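Local coordinates for periplasmic binding protein/LacI transcriptional regulator (Clostridium phytofermentans, PDB 3BRS) that probably binds a sugar or related small ligand between its two lobes for membrane transport, as a periplasmic-binding-protein relative of the LacI regulators, at residues Ile11-Asp16 against Asp20-Leu25; Glu46-Tyr51 against Cys170-Asp175; Asn126-Ser131 against Ser161-Ala166; Gly135-Val140 against Gln199-Gly204; Ala166-Tyr169 against Asp175-Tyr178. All coordinates share one frame; numbering follows the deposited sequence.

Interaction 1 of 5, residues Ile11-Asp16 against Asp20-Leu25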
# COMPACT_ATOMS: atom_id res chain seq x y z
N ILE A 11 -12.82 4.86 4.28
CA ILE A 11 -11.93 4.87 5.46
C ILE A 11 -10.60 4.44 5.01
O ILE A 11 -10.31 3.25 5.03
CB ILE A 11 -12.41 3.98 6.63
CG1 ILE A 11 -13.90 4.25 6.96
CG2 ILE A 11 -11.46 4.05 7.85
CD1 ILE A 11 -14.46 3.32 8.11
N PRO A 12 -9.80 5.37 4.49
CA PRO A 12 -8.42 4.99 4.10
C PRO A 12 -7.55 4.67 5.33
O PRO A 12 -8.03 4.71 6.46
CB PRO A 12 -7.90 6.20 3.36
CG PRO A 12 -9.10 7.18 3.19
CD PRO A 12 -10.09 6.79 4.27
N LYS A 13 -6.30 4.24 5.14
CA LYS A 13 -5.43 3.97 6.29
C LYS A 13 -4.98 5.29 6.87
O LYS A 13 -4.80 5.34 8.11
CB LYS A 13 -4.18 3.24 5.84
CG LYS A 13 -4.46 1.79 5.37
CD LYS A 13 -3.11 1.17 5.11
CE LYS A 13 -3.18 -0.31 4.76
NZ LYS A 13 -1.95 -0.66 3.95
N VAL A 14 -4.76 6.29 5.99
CA VAL A 14 -4.56 7.71 6.33
C VAL A 14 -5.10 8.64 5.24
O VAL A 14 -5.17 8.25 4.08
CB VAL A 14 -3.03 8.21 6.40
CG1 VAL A 14 -2.26 7.66 7.60
CG2 VAL A 14 -2.35 7.90 5.10
N LEU A 15 -5.35 9.89 5.61
CA LEU A 15 -5.55 10.98 4.64
C LEU A 15 -4.35 11.91 4.74
O LEU A 15 -4.46 12.94 5.35
CB LEU A 15 -6.85 11.75 4.97
CG LEU A 15 -8.18 11.07 4.60
CD1 LEU A 15 -9.17 11.29 5.69
CD2 LEU A 15 -8.68 11.60 3.25
N ASP A 16 -3.22 11.55 4.16
CA ASP A 16 -1.97 12.25 4.39
C ASP A 16 -1.89 13.34 3.35
O ASP A 16 -1.93 14.51 3.70
CB ASP A 16 -0.76 11.30 4.30
CG ASP A 16 0.60 12.03 4.52
OD1 ASP A 16 1.63 11.38 4.86
OD2 ASP A 16 0.65 13.25 4.33
N ASP A 20 1.13 10.45 -2.22
CA ASP A 20 0.58 10.56 -3.50
C ASP A 20 -0.34 9.37 -3.77
O ASP A 20 -1.17 9.44 -4.65
CB ASP A 20 1.68 10.77 -4.54
CG ASP A 20 1.16 10.81 -5.89
OD1 ASP A 20 0.63 9.78 -6.34
OD2 ASP A 20 1.27 11.87 -6.54
N PHE A 21 -0.20 8.28 -3.02
CA PHE A 21 -1.16 7.17 -3.12
C PHE A 21 -2.51 7.57 -2.50
O PHE A 21 -3.54 7.41 -3.13
CB PHE A 21 -0.68 5.92 -2.39
CG PHE A 21 -1.58 4.72 -2.59
CD1 PHE A 21 -2.58 4.41 -1.68
CD2 PHE A 21 -1.39 3.87 -3.68
CE1 PHE A 21 -3.44 3.31 -1.90
CE2 PHE A 21 -2.21 2.77 -3.87
CZ PHE A 21 -3.21 2.49 -2.95
N TRP A 22 -2.49 8.00 -1.24
CA TRP A 22 -3.73 8.26 -0.57
C TRP A 22 -4.41 9.43 -1.20
O TRP A 22 -5.65 9.45 -1.29
CB TRP A 22 -3.61 8.38 1.00
CG TRP A 22 -3.19 7.00 1.56
CD1 TRP A 22 -1.97 6.68 2.06
CD2 TRP A 22 -3.95 5.77 1.52
NE1 TRP A 22 -1.92 5.35 2.39
CE2 TRP A 22 -3.11 4.75 2.07
CE3 TRP A 22 -5.24 5.43 1.11
CZ2 TRP A 22 -3.53 3.42 2.21
CZ3 TRP A 22 -5.67 4.08 1.26
CH2 TRP A 22 -4.79 3.09 1.78
N SER A 23 -3.64 10.38 -1.68
CA SER A 23 -4.24 11.58 -2.30
C SER A 23 -4.99 11.23 -3.55
O SER A 23 -6.03 11.77 -3.77
CB SER A 23 -3.20 12.66 -2.63
OG SER A 23 -2.56 13.10 -1.44
N VAL A 24 -4.41 10.43 -4.42
CA VAL A 24 -5.04 10.13 -5.70
C VAL A 24 -6.23 9.15 -5.60
O VAL A 24 -7.22 9.27 -6.34
CB VAL A 24 -3.98 9.64 -6.64
CG1 VAL A 24 -4.56 8.99 -7.88
CG2 VAL A 24 -3.05 10.83 -7.03
N LEU A 25 -6.15 8.21 -4.63
CA LEU A 25 -7.23 7.25 -4.33
C LEU A 25 -8.46 8.05 -3.98
O LEU A 25 -9.58 7.79 -4.43
CB LEU A 25 -6.81 6.39 -3.14
CG LEU A 25 -7.79 5.24 -2.91
CD1 LEU A 25 -7.11 3.90 -2.72
CD2 LEU A 25 -8.67 5.59 -1.76
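The indole of Trp22 leans on three consecutive residues, Pro12, Lys13 and Val14, in the loop that joins the first strand (7-11) to the first helix (20-36) of a periplasmic binding protein lobe. In this alternating strand and helix fold such loops follow the C-terminal ends of the parallel strands and face the cleft. The helix opens with Asp20, whose backbone N bonds to Gln199 OE1 of the other lobe. Phe21 comes next and lays CD1 over the centre of the indole, on the face opposite the one where Lys13 N sits, 3.8 Å above the ring plane and displaced toward the rim. Trp22 itself does the touching. Its CG is anti to its own carbonyl carbon (chi1 -65°), which swings the ring out from the helix toward the loop. Pro12 CB meets the six-membered ring obliquely at Trp22 CE3, 3.6 Å away, while the extended Lys13 chain passes obliquely along the far corner, with CG 3.7 Å from Trp22 CZ2. At the pyrrole end NE1 is spoken for by a hydrogen bond to Glu48. Ser23, one residue on, turns its hydroxyl back to Ser19 O, and Leu25 points toward the loop without reaching it, packing on Ile249 instead. Two polar backbone atoms, Lys13 N and Val14 O, are buried here with no partner in the model; Val14 O lies 3.4 Å from Trp22 CG. The tightest approach, again oblique to the ring, is Val14 CG2 to Trp22 CD1, at 3.3 Å.

Interaction 2 of 5, residues Glu46-Tyr51 against Cys170-Asp175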
# COMPACT_ATOMS: atom_id res chain seq x y z
N GLU A 46 -4.67 9.50 11.85
CA GLU A 46 -3.59 10.37 11.45
C GLU A 46 -2.38 9.63 11.03
O GLU A 46 -1.57 10.17 10.32
CB GLU A 46 -3.30 11.48 12.48
CG GLU A 46 -4.48 12.45 12.62
CD GLU A 46 -4.21 13.49 13.66
OE1 GLU A 46 -3.76 13.10 14.78
OE2 GLU A 46 -4.45 14.68 13.38
N LYS A 47 -2.30 8.36 11.39
CA LYS A 47 -1.16 7.51 11.03
C LYS A 47 -1.65 6.21 10.49
O LYS A 47 -2.50 5.60 11.13
CB LYS A 47 -0.43 7.18 12.32
CG LYS A 47 0.10 8.43 12.99
CD LYS A 47 1.47 8.24 13.39
CE LYS A 47 1.53 8.04 14.83
NZ LYS A 47 1.78 9.42 15.39
N GLU A 48 -0.97 5.67 9.47
CA GLU A 48 -1.26 4.34 8.86
C GLU A 48 -1.40 3.16 9.78
O GLU A 48 -2.16 2.15 9.50
CB GLU A 48 -0.27 4.01 7.77
CG GLU A 48 -0.75 4.46 6.42
CD GLU A 48 0.14 4.01 5.25
OE1 GLU A 48 0.76 2.93 5.33
OE2 GLU A 48 0.17 4.70 4.18
N GLU A 49 -0.58 3.17 10.81
CA GLU A 49 -0.51 1.99 11.68
C GLU A 49 -1.46 2.07 12.83
O GLU A 49 -1.53 1.14 13.64
CB GLU A 49 0.91 1.75 12.21
CG GLU A 49 1.37 2.70 13.31
CD GLU A 49 2.00 3.98 12.79
OE1 GLU A 49 2.92 4.46 13.49
OE2 GLU A 49 1.62 4.49 11.68
N ASP A 50 -2.20 3.17 12.97
CA ASP A 50 -3.05 3.30 14.14
C ASP A 50 -4.35 2.49 13.98
O ASP A 50 -5.46 2.99 13.90
CB ASP A 50 -3.29 4.79 14.40
CG ASP A 50 -3.77 5.06 15.78
OD1 ASP A 50 -4.02 4.12 16.56
OD2 ASP A 50 -3.91 6.26 16.12
N TYR A 51 -4.25 1.19 13.95
CA TYR A 51 -5.50 0.41 13.76
C TYR A 51 -6.55 0.61 14.89
O TYR A 51 -7.74 0.34 14.67
CB TYR A 51 -5.22 -1.13 13.46
CG TYR A 51 -4.88 -1.95 14.70
CD1 TYR A 51 -5.90 -2.37 15.59
CD2 TYR A 51 -3.56 -2.22 15.03
CE1 TYR A 51 -5.64 -3.10 16.79
CE2 TYR A 51 -3.28 -2.92 16.27
CZ TYR A 51 -4.34 -3.35 17.10
OH TYR A 51 -4.16 -4.06 18.25
N CYS A 170 9.59 0.90 8.87
CA CYS A 170 9.41 2.31 9.12
C CYS A 170 8.05 2.72 9.51
O CYS A 170 7.85 3.94 9.87
CB CYS A 170 9.81 3.13 7.84
SG CYS A 170 8.56 3.25 6.47
N ASP A 171 7.09 1.80 9.46
CA ASP A 171 5.64 2.11 9.75
C ASP A 171 5.14 3.29 8.96
O ASP A 171 4.32 4.04 9.45
CB ASP A 171 5.43 2.47 11.22
CG ASP A 171 5.71 1.28 12.15
OD1 ASP A 171 4.95 0.28 11.98
OD2 ASP A 171 6.63 1.34 13.02
N SER A 172 5.51 3.41 7.69
CA SER A 172 5.00 4.54 6.85
C SER A 172 5.28 5.87 7.44
O SER A 172 4.46 6.77 7.42
CB SER A 172 3.50 4.36 6.51
OG SER A 172 3.33 3.02 5.92
N ASN A 173 6.49 6.04 7.93
CA ASN A 173 6.88 7.31 8.52
C ASN A 173 8.19 7.73 7.82
O ASN A 173 9.18 6.94 7.82
CB ASN A 173 7.10 7.09 10.04
CG ASN A 173 7.60 8.35 10.72
OD1 ASN A 173 8.80 8.62 10.72
ND2 ASN A 173 6.68 9.15 11.27
N TYR A 174 8.21 8.88 7.17
CA TYR A 174 9.43 9.25 6.41
C TYR A 174 10.74 9.37 7.31
O TYR A 174 11.87 8.94 6.96
CB TYR A 174 9.27 10.59 5.69
CG TYR A 174 8.26 10.71 4.59
CD1 TYR A 174 8.49 10.13 3.37
CD2 TYR A 174 7.07 11.49 4.77
CE1 TYR A 174 7.54 10.28 2.31
CE2 TYR A 174 6.13 11.63 3.76
CZ TYR A 174 6.38 11.02 2.52
OH TYR A 174 5.44 11.13 1.55
N ASP A 175 10.63 9.88 8.51
CA ASP A 175 11.89 9.97 9.27
C ASP A 175 12.38 8.65 9.78
O ASP A 175 13.60 8.53 9.95
CB ASP A 175 11.78 10.89 10.44
CG ASP A 175 11.43 12.29 10.06
OD1 ASP A 175 11.84 12.83 9.00
OD2 ASP A 175 10.73 12.86 10.89
O HOH W 1 1.31 7.30 8.19
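Glu48 and Ser172 meet across the cleft, one from the loop after strand 39-42 and the other from the turn leading into helix 174-187. Starting at the root of the glutamate, CB lies 4.0 Å from Ser172 CB, an ordinary apolar touch. CG packs against Lys13 CB, and the chain runs extended beyond it (chi2 -173°), which carries the carboxylate directly to the serine. CD comes within 3.6 Å of Ser172 CB. At the tip the two oxygens part company: OE1 accepts a 2.6 Å hydrogen bond from Ser172 OG, while OE2 is held by the indole nitrogen of Trp22. The serine hydroxyl arrives from above the carboxylate plane, 61° out of it. With one bond on each oxygen, the carboxylate has little liberty to turn. A water adds a second bridge, accepting from Glu48 N and donating to Ser172 O. Alongside, Glu49 OE2 lies 3.5 Å from Asp171 O, and the carboxylates of Glu49 and Asp171 stack with planes 14° apart. These like charges, 4.9 Å apart between Glu49 OE1 and Asp171 OD2, would probably repel, though the salt bridge from Lys176 to Asp171 should ease this. Lys47 to Asp50 form a type I beta turn, and Asp171 and Ser172 both have positive phi. Two loops from different lobes, bridged by a carboxylate, a hydroxyl and a water, are consistent with the closed form of a periplasmic binding protein.

Interaction 3 of 5, residues Asn126-Ser131 against Ser161-Ala166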
# COMPACT_ATOMS: atom_id res chain seq x y z
N ASN A 126 18.69 -9.37 -10.63
CA ASN A 126 19.66 -9.04 -11.67
C ASN A 126 20.74 -8.04 -11.16
O ASN A 126 21.91 -8.14 -11.53
CB ASN A 126 18.94 -8.51 -12.86
CG ASN A 126 19.85 -8.27 -14.04
OD1 ASN A 126 20.61 -9.15 -14.47
ND2 ASN A 126 19.75 -7.10 -14.62
N LEU A 127 20.37 -7.08 -10.30
CA LEU A 127 21.39 -6.13 -9.79
C LEU A 127 22.51 -6.75 -8.93
O LEU A 127 23.67 -6.35 -9.01
CB LEU A 127 20.74 -4.97 -9.03
CG LEU A 127 19.81 -4.10 -9.86
CD1 LEU A 127 19.08 -3.19 -8.92
CD2 LEU A 127 20.58 -3.33 -10.93
N VAL A 128 22.17 -7.74 -8.12
CA VAL A 128 23.16 -8.43 -7.28
C VAL A 128 23.69 -9.77 -7.93
O VAL A 128 24.20 -10.67 -7.22
CB VAL A 128 22.64 -8.64 -5.83
CG1 VAL A 128 22.07 -7.36 -5.30
CG2 VAL A 128 21.60 -9.62 -5.83
N ARG A 129 23.59 -9.86 -9.27
CA ARG A 129 24.08 -10.99 -10.08
C ARG A 129 25.52 -11.37 -9.78
O ARG A 129 25.87 -12.56 -9.72
CB ARG A 129 24.08 -10.60 -11.56
CG ARG A 129 23.08 -11.27 -12.39
CD ARG A 129 23.38 -11.03 -13.87
NE ARG A 129 24.08 -9.76 -14.10
CZ ARG A 129 24.44 -9.30 -15.31
NH1 ARG A 129 25.08 -8.12 -15.40
NH2 ARG A 129 24.16 -9.99 -16.42
N LYS A 130 26.39 -10.37 -9.70
CA LYS A 130 27.81 -10.64 -9.50
C LYS A 130 28.06 -10.61 -8.01
O LYS A 130 28.76 -11.45 -7.48
CB LYS A 130 28.71 -9.62 -10.21
CG LYS A 130 28.61 -9.54 -11.71
CD LYS A 130 29.85 -8.79 -12.24
CE LYS A 130 31.06 -9.73 -12.58
NZ LYS A 130 32.15 -9.93 -11.53
N SER A 131 27.48 -9.60 -7.36
CA SER A 131 27.62 -9.42 -5.93
C SER A 131 26.79 -8.26 -5.46
O SER A 131 26.22 -7.53 -6.26
CB SER A 131 29.09 -9.14 -5.54
OG SER A 131 29.71 -8.12 -6.35
N SER A 161 17.50 -14.97 -2.23
CA SER A 161 16.70 -14.29 -1.19
C SER A 161 17.43 -14.24 0.17
O SER A 161 17.10 -13.43 1.06
CB SER A 161 15.29 -14.90 -1.09
OG SER A 161 15.36 -16.00 -0.22
N ASN A 162 18.46 -15.06 0.31
CA ASN A 162 19.38 -15.00 1.43
C ASN A 162 20.32 -13.76 1.33
O ASN A 162 21.07 -13.50 2.25
CB ASN A 162 20.22 -16.30 1.43
CG ASN A 162 21.13 -16.42 0.20
OD1 ASN A 162 22.24 -16.93 0.29
ND2 ASN A 162 20.68 -15.93 -0.95
N LYS A 163 20.34 -13.06 0.20
CA LYS A 163 21.12 -11.87 0.08
C LYS A 163 20.47 -10.67 0.83
O LYS A 163 21.14 -9.70 1.11
CB LYS A 163 21.39 -11.56 -1.40
CG LYS A 163 22.50 -12.40 -2.00
CD LYS A 163 22.83 -11.96 -3.41
CE LYS A 163 24.22 -12.48 -3.87
NZ LYS A 163 25.10 -11.40 -4.46
N ILE A 164 19.19 -10.74 1.18
CA ILE A 164 18.59 -9.74 2.05
C ILE A 164 19.28 -9.76 3.40
O ILE A 164 19.22 -10.77 4.13
CB ILE A 164 17.09 -10.00 2.27
CG1 ILE A 164 16.40 -10.06 0.92
CG2 ILE A 164 16.48 -8.93 3.23
CD1 ILE A 164 14.85 -10.26 1.04
N GLU A 165 19.89 -8.63 3.73
CA GLU A 165 20.67 -8.49 4.93
C GLU A 165 19.80 -8.24 6.12
O GLU A 165 19.99 -8.76 7.25
CB GLU A 165 21.56 -7.29 4.73
CG GLU A 165 22.75 -7.33 5.54
CD GLU A 165 23.88 -8.08 4.91
OE1 GLU A 165 24.38 -7.64 3.86
OE2 GLU A 165 24.34 -9.05 5.56
N ALA A 166 18.82 -7.40 5.85
CA ALA A 166 17.93 -6.97 6.89
C ALA A 166 16.68 -6.30 6.34
O ALA A 166 16.67 -5.66 5.23
CB ALA A 166 18.66 -6.05 7.87
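Where helix 113-127 runs out, Lys163 reaches across from the 3-10 turn ahead of strand 164-169 and donates an N-H of its ammonium to Val128 O, the carbonyl of the first residue to leave helical geometry. The bond is 3.0 Å from Lys163 NZ to Val128 O, with a C=O to donor angle of 145°, and NZ lies in the carbonyl plane on a lone pair. The same ammonium also bonds to Gly132 O, so it ties two carbonyls of the turn between helix 113-127 and strand 133-138. NZ also lies 3.5 Å from Ser131 CA, between the two carbonyl partners in sequence.

The lysine gets there on an almost straight chain: chi2 and chi3 are both extended, and the bend comes only at the last torsion, chi4 -130°, which turns NZ aside toward the carbonyls. Strands 133-138 and 164-169 are neighbours in the sheet of the C-terminal half, joined through helix 144-157 in a beta-alpha-beta unit, and the contact lies where both strands begin. Lys163 also rubs on Lys133 and Ile134 in the first of those strands.

The apolar half of the contact is small. Val128 CG2 lies 3.6 Å from Lys163 CD, the valine and the lysine sliding past each other in opposite directions. Val128 is buried, its side chain also resting on Ile134, Ser192 and Val193. Val128 CB stands 4.1 Å from Lys163 CD and 3.9 Å from Lys163 NZ.

Interaction 4 of 5, residues Gly135-Val140 against Gln199-Gly204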
# COMPACT_ATOMS: atom_id res chain seq x y z
N GLY A 135 19.32 -4.33 1.26
CA GLY A 135 18.60 -3.94 2.48
C GLY A 135 17.19 -3.59 2.13
O GLY A 135 16.91 -2.99 1.07
N VAL A 136 16.27 -3.93 3.02
CA VAL A 136 14.86 -3.57 2.80
C VAL A 136 14.26 -2.62 3.84
O VAL A 136 14.33 -2.84 5.07
CB VAL A 136 13.97 -4.80 2.78
CG1 VAL A 136 12.53 -4.52 2.34
CG2 VAL A 136 14.58 -5.89 1.92
N ILE A 137 13.62 -1.59 3.34
CA ILE A 137 12.77 -0.74 4.18
C ILE A 137 11.30 -1.03 3.81
O ILE A 137 10.77 -0.70 2.64
CB ILE A 137 13.02 0.78 4.03
CG1 ILE A 137 14.48 1.16 4.23
CG2 ILE A 137 12.11 1.55 5.09
CD1 ILE A 137 15.11 0.55 5.60
N SER A 138 10.65 -1.65 4.80
CA SER A 138 9.22 -1.87 4.78
C SER A 138 8.51 -0.80 5.59
O SER A 138 9.13 0.13 6.16
CB SER A 138 8.85 -3.26 5.25
OG SER A 138 7.52 -3.53 4.80
N PHE A 139 7.19 -0.90 5.58
CA PHE A 139 6.33 0.04 6.21
C PHE A 139 5.61 -0.62 7.43
O PHE A 139 6.23 -0.79 8.52
CB PHE A 139 5.38 0.71 5.21
CG PHE A 139 4.60 -0.21 4.26
CD1 PHE A 139 5.25 -0.89 3.20
CD2 PHE A 139 3.21 -0.21 4.28
CE1 PHE A 139 4.53 -1.71 2.24
CE2 PHE A 139 2.45 -0.98 3.34
CZ PHE A 139 3.12 -1.73 2.27
N VAL A 140 4.37 -1.09 7.28
CA VAL A 140 3.59 -1.50 8.51
C VAL A 140 3.51 -2.96 8.42
O VAL A 140 2.80 -3.45 7.59
CB VAL A 140 2.14 -0.91 8.65
CG1 VAL A 140 1.41 -1.50 9.98
CG2 VAL A 140 2.24 0.55 8.82
N GLN A 199 5.82 4.32 -0.73
CA GLN A 199 6.46 5.62 -0.97
C GLN A 199 7.25 6.20 0.21
O GLN A 199 8.38 6.65 0.04
CB GLN A 199 5.42 6.60 -1.47
CG GLN A 199 5.88 7.96 -1.86
CD GLN A 199 4.69 8.92 -1.88
OE1 GLN A 199 3.53 8.50 -2.02
NE2 GLN A 199 4.97 10.20 -1.73
N TYR A 200 6.65 6.19 1.43
CA TYR A 200 7.35 6.58 2.66
C TYR A 200 8.70 5.99 2.81
O TYR A 200 9.64 6.68 3.21
CB TYR A 200 6.50 6.22 3.92
CG TYR A 200 5.15 6.91 3.96
CD1 TYR A 200 4.02 6.30 3.45
CD2 TYR A 200 5.04 8.18 4.49
CE1 TYR A 200 2.71 6.90 3.51
CE2 TYR A 200 3.78 8.83 4.55
CZ TYR A 200 2.60 8.18 4.10
OH TYR A 200 1.37 8.83 4.16
N SER A 201 8.77 4.68 2.60
CA SER A 201 9.96 3.86 2.76
C SER A 201 10.93 4.28 1.75
O SER A 201 12.08 4.46 2.06
CB SER A 201 9.62 2.38 2.42
OG SER A 201 9.00 1.63 3.46
N ALA A 202 10.52 4.33 0.47
CA ALA A 202 11.46 4.71 -0.62
C ALA A 202 11.96 6.07 -0.51
O ALA A 202 13.13 6.26 -0.65
CB ALA A 202 10.83 4.54 -2.01
N THR A 203 11.10 7.06 -0.29
CA THR A 203 11.53 8.41 -0.13
C THR A 203 12.54 8.58 1.00
O THR A 203 13.47 9.28 0.82
CB THR A 203 10.37 9.31 0.22
OG1 THR A 203 9.32 9.12 -0.73
CG2 THR A 203 10.80 10.78 0.20
N GLY A 204 12.32 8.01 2.19
CA GLY A 204 13.27 8.16 3.24
C GLY A 204 14.59 7.54 2.93
O GLY A 204 15.61 8.16 3.25
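Ser201, in the first turn of helix 199-211, pushes its side chain against the end of strand 133-138, touching Ile137, Ser138 and Phe139. The polar approaches come first. Ser201 OG lies 3.0 Å from Ile137 O and 3.1 Å from Ser138 O, yet neither pair is a hydrogen bond; the hydroxyl is instead bonded to Asn198 OD1, just ahead of the helix. Its torsion, with OG anti to the carbonyl carbon (chi1 -81°), aims the oxygen at the carbonyls of Ile137 and Ser138. Phe139 adds little, its CB standing 4.1 Å from Ser201 OG.

The apolar contact is carried by the beta-branch of Ile137. CG2, anti to the backbone N, lies 3.7 Å from Ser201 CB, while CG1 and CD1 head away from the helix. The small serine lets strand and helix come within 5.6 Å, measured between Ile137 CA and Ser201 CA.

Within the helix, Gln199 O takes two donors from Thr203, the backbone N and the hydroxyl OG1. The hydroxyl is 2.8 Å from that oxygen and stands above the carbonyl plane, 47° out of it, so the threonine folds back on its own helix. Tyr200 sends its OH out to Asp16 in the other lobe.

Strand 133-138 runs between strands 164-169 and 191-196 of the C-terminal lobe's sheet. Helix 199-211 follows the latter strand, so its start leans on the neighbouring strand's C-terminal end, while the end of Ile137 packs on Thr181 and Leu184 of helix 174-187.

Interaction 5 of 5, residues Ala166-Tyr169 against Asp175-Tyr178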
# COMPACT_ATOMS: atom_id res chain seq x y z
N ALA A 166 18.82 -7.40 5.85
CA ALA A 166 17.93 -6.97 6.89
C ALA A 166 16.68 -6.30 6.34
O ALA A 166 16.67 -5.66 5.23
CB ALA A 166 18.66 -6.05 7.87
N ILE A 167 15.63 -6.44 7.15
CA ILE A 167 14.37 -5.74 6.87
C ILE A 167 13.98 -4.84 7.97
O ILE A 167 13.77 -5.30 9.10
CB ILE A 167 13.16 -6.65 6.51
CG1 ILE A 167 13.61 -7.70 5.50
CG2 ILE A 167 12.04 -5.75 5.90
CD1 ILE A 167 12.56 -8.52 4.82
N TYR A 168 13.89 -3.57 7.66
CA TYR A 168 13.54 -2.51 8.68
C TYR A 168 12.10 -2.04 8.42
O TYR A 168 11.76 -1.74 7.25
CB TYR A 168 14.53 -1.34 8.61
CG TYR A 168 14.27 -0.24 9.61
CD1 TYR A 168 13.40 0.82 9.30
CD2 TYR A 168 14.85 -0.24 10.89
CE1 TYR A 168 13.09 1.83 10.20
CE2 TYR A 168 14.53 0.81 11.84
CZ TYR A 168 13.65 1.83 11.49
OH TYR A 168 13.33 2.92 12.40
N TYR A 169 11.29 -1.90 9.47
CA TYR A 169 9.86 -1.48 9.31
C TYR A 169 9.75 -0.05 9.80
O TYR A 169 9.84 0.17 11.00
CB TYR A 169 8.91 -2.47 10.10
CG TYR A 169 9.03 -3.93 9.54
CD1 TYR A 169 8.18 -4.39 8.50
CD2 TYR A 169 10.02 -4.80 10.01
CE1 TYR A 169 8.33 -5.70 8.00
CE2 TYR A 169 10.17 -6.10 9.50
CZ TYR A 169 9.29 -6.53 8.48
OH TYR A 169 9.42 -7.82 7.92
N ASP A 175 10.63 9.88 8.51
CA ASP A 175 11.89 9.97 9.27
C ASP A 175 12.38 8.65 9.78
O ASP A 175 13.60 8.53 9.95
CB ASP A 175 11.78 10.89 10.44
CG ASP A 175 11.43 12.29 10.06
OD1 ASP A 175 11.84 12.83 9.00
OD2 ASP A 175 10.73 12.86 10.89
N LYS A 176 11.50 7.66 10.00
CA LYS A 176 11.97 6.34 10.36
C LYS A 176 12.59 5.62 9.23
O LYS A 176 13.59 4.85 9.40
CB LYS A 176 10.85 5.45 10.99
CG LYS A 176 10.71 5.61 12.49
CD LYS A 176 9.50 4.85 13.03
CE LYS A 176 9.93 3.43 13.41
NZ LYS A 176 8.88 2.60 14.13
N ALA A 177 11.99 5.80 8.06
CA ALA A 177 12.60 5.26 6.80
C ALA A 177 14.02 5.74 6.68
O ALA A 177 14.93 4.99 6.34
CB ALA A 177 11.83 5.71 5.59
N TYR A 178 14.21 7.01 6.91
CA TYR A 178 15.57 7.63 6.78
C TYR A 178 16.57 7.08 7.79
O TYR A 178 17.68 6.61 7.42
CB TYR A 178 15.40 9.11 6.98
CG TYR A 178 16.65 9.96 6.92
CD1 TYR A 178 17.41 10.22 8.06
CD2 TYR A 178 17.04 10.55 5.72
CE1 TYR A 178 18.56 11.05 7.98
CE2 TYR A 178 18.17 11.33 5.63
CZ TYR A 178 18.91 11.62 6.73
OH TYR A 178 19.99 12.49 6.56
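Lys176 O, a carbonyl of helix 174-187, is approached by several atoms of the Tyr168 ring at once: CE1 at 3.2 Å, CZ at 3.7 Å and the hydroxyl OH at 3.6 Å. None of these is a hydrogen bond. The oxygen comes in obliquely to the ring, and the nearest approach is to an aromatic C-H carbon, not to the hydroxyl. Tyr168 gets there because CG is anti to the backbone N (chi1 -179°), which throws the ring from edge strand 164-169 toward the helix that follows it in the chain.

The lysine side chain then crosses the tyrosine at about a right angle. CB and CG both lie 3.8 Å from Tyr168 OH, and CE comes to 3.6 Å from the same atom, so the phenol oxygen rests against a run of methylenes. A bend at chi3 (90°) turns the chain back over the end of the strand, where Lys176 NZ makes a salt bridge to Asp171. Tyr169 faces away from the helix and bonds through its hydroxyl to Glu150 of helix 144-157, so successive tyrosines serve opposite sides of the sheet.

The chemistry implies a contact of weak, mostly van der Waals character, in which a phenol ring lies obliquely against a helix carbonyl and aliphatic carbon, and the stronger polar ties of Lys176 and Tyr169 lie with other residues.

How the interactions relate
Along the chain interaction 1 comes first, in the N-terminal lobe, and interaction 2 then bridges that lobe to the C-terminal one, about 12 Å from interaction 1 between their centres. Interactions 3, 4 and 5 belong to the C-terminal lobe and meet at its sheet: strands 133-138 and 164-169 are neighbours there. Interactions 4 and 5 are closest, about 6 Å between centres, and interaction 5 shares helix 174-187 with interaction 2. Interaction 3 lies at the far end, about 32 Å from interaction 1 between centres. Residues of 11-16 and 20-25 also bond to 199-204 across the cleft, so interactions 1, 2 and 4 line the interface between lobes, consistent with a closed binding protein.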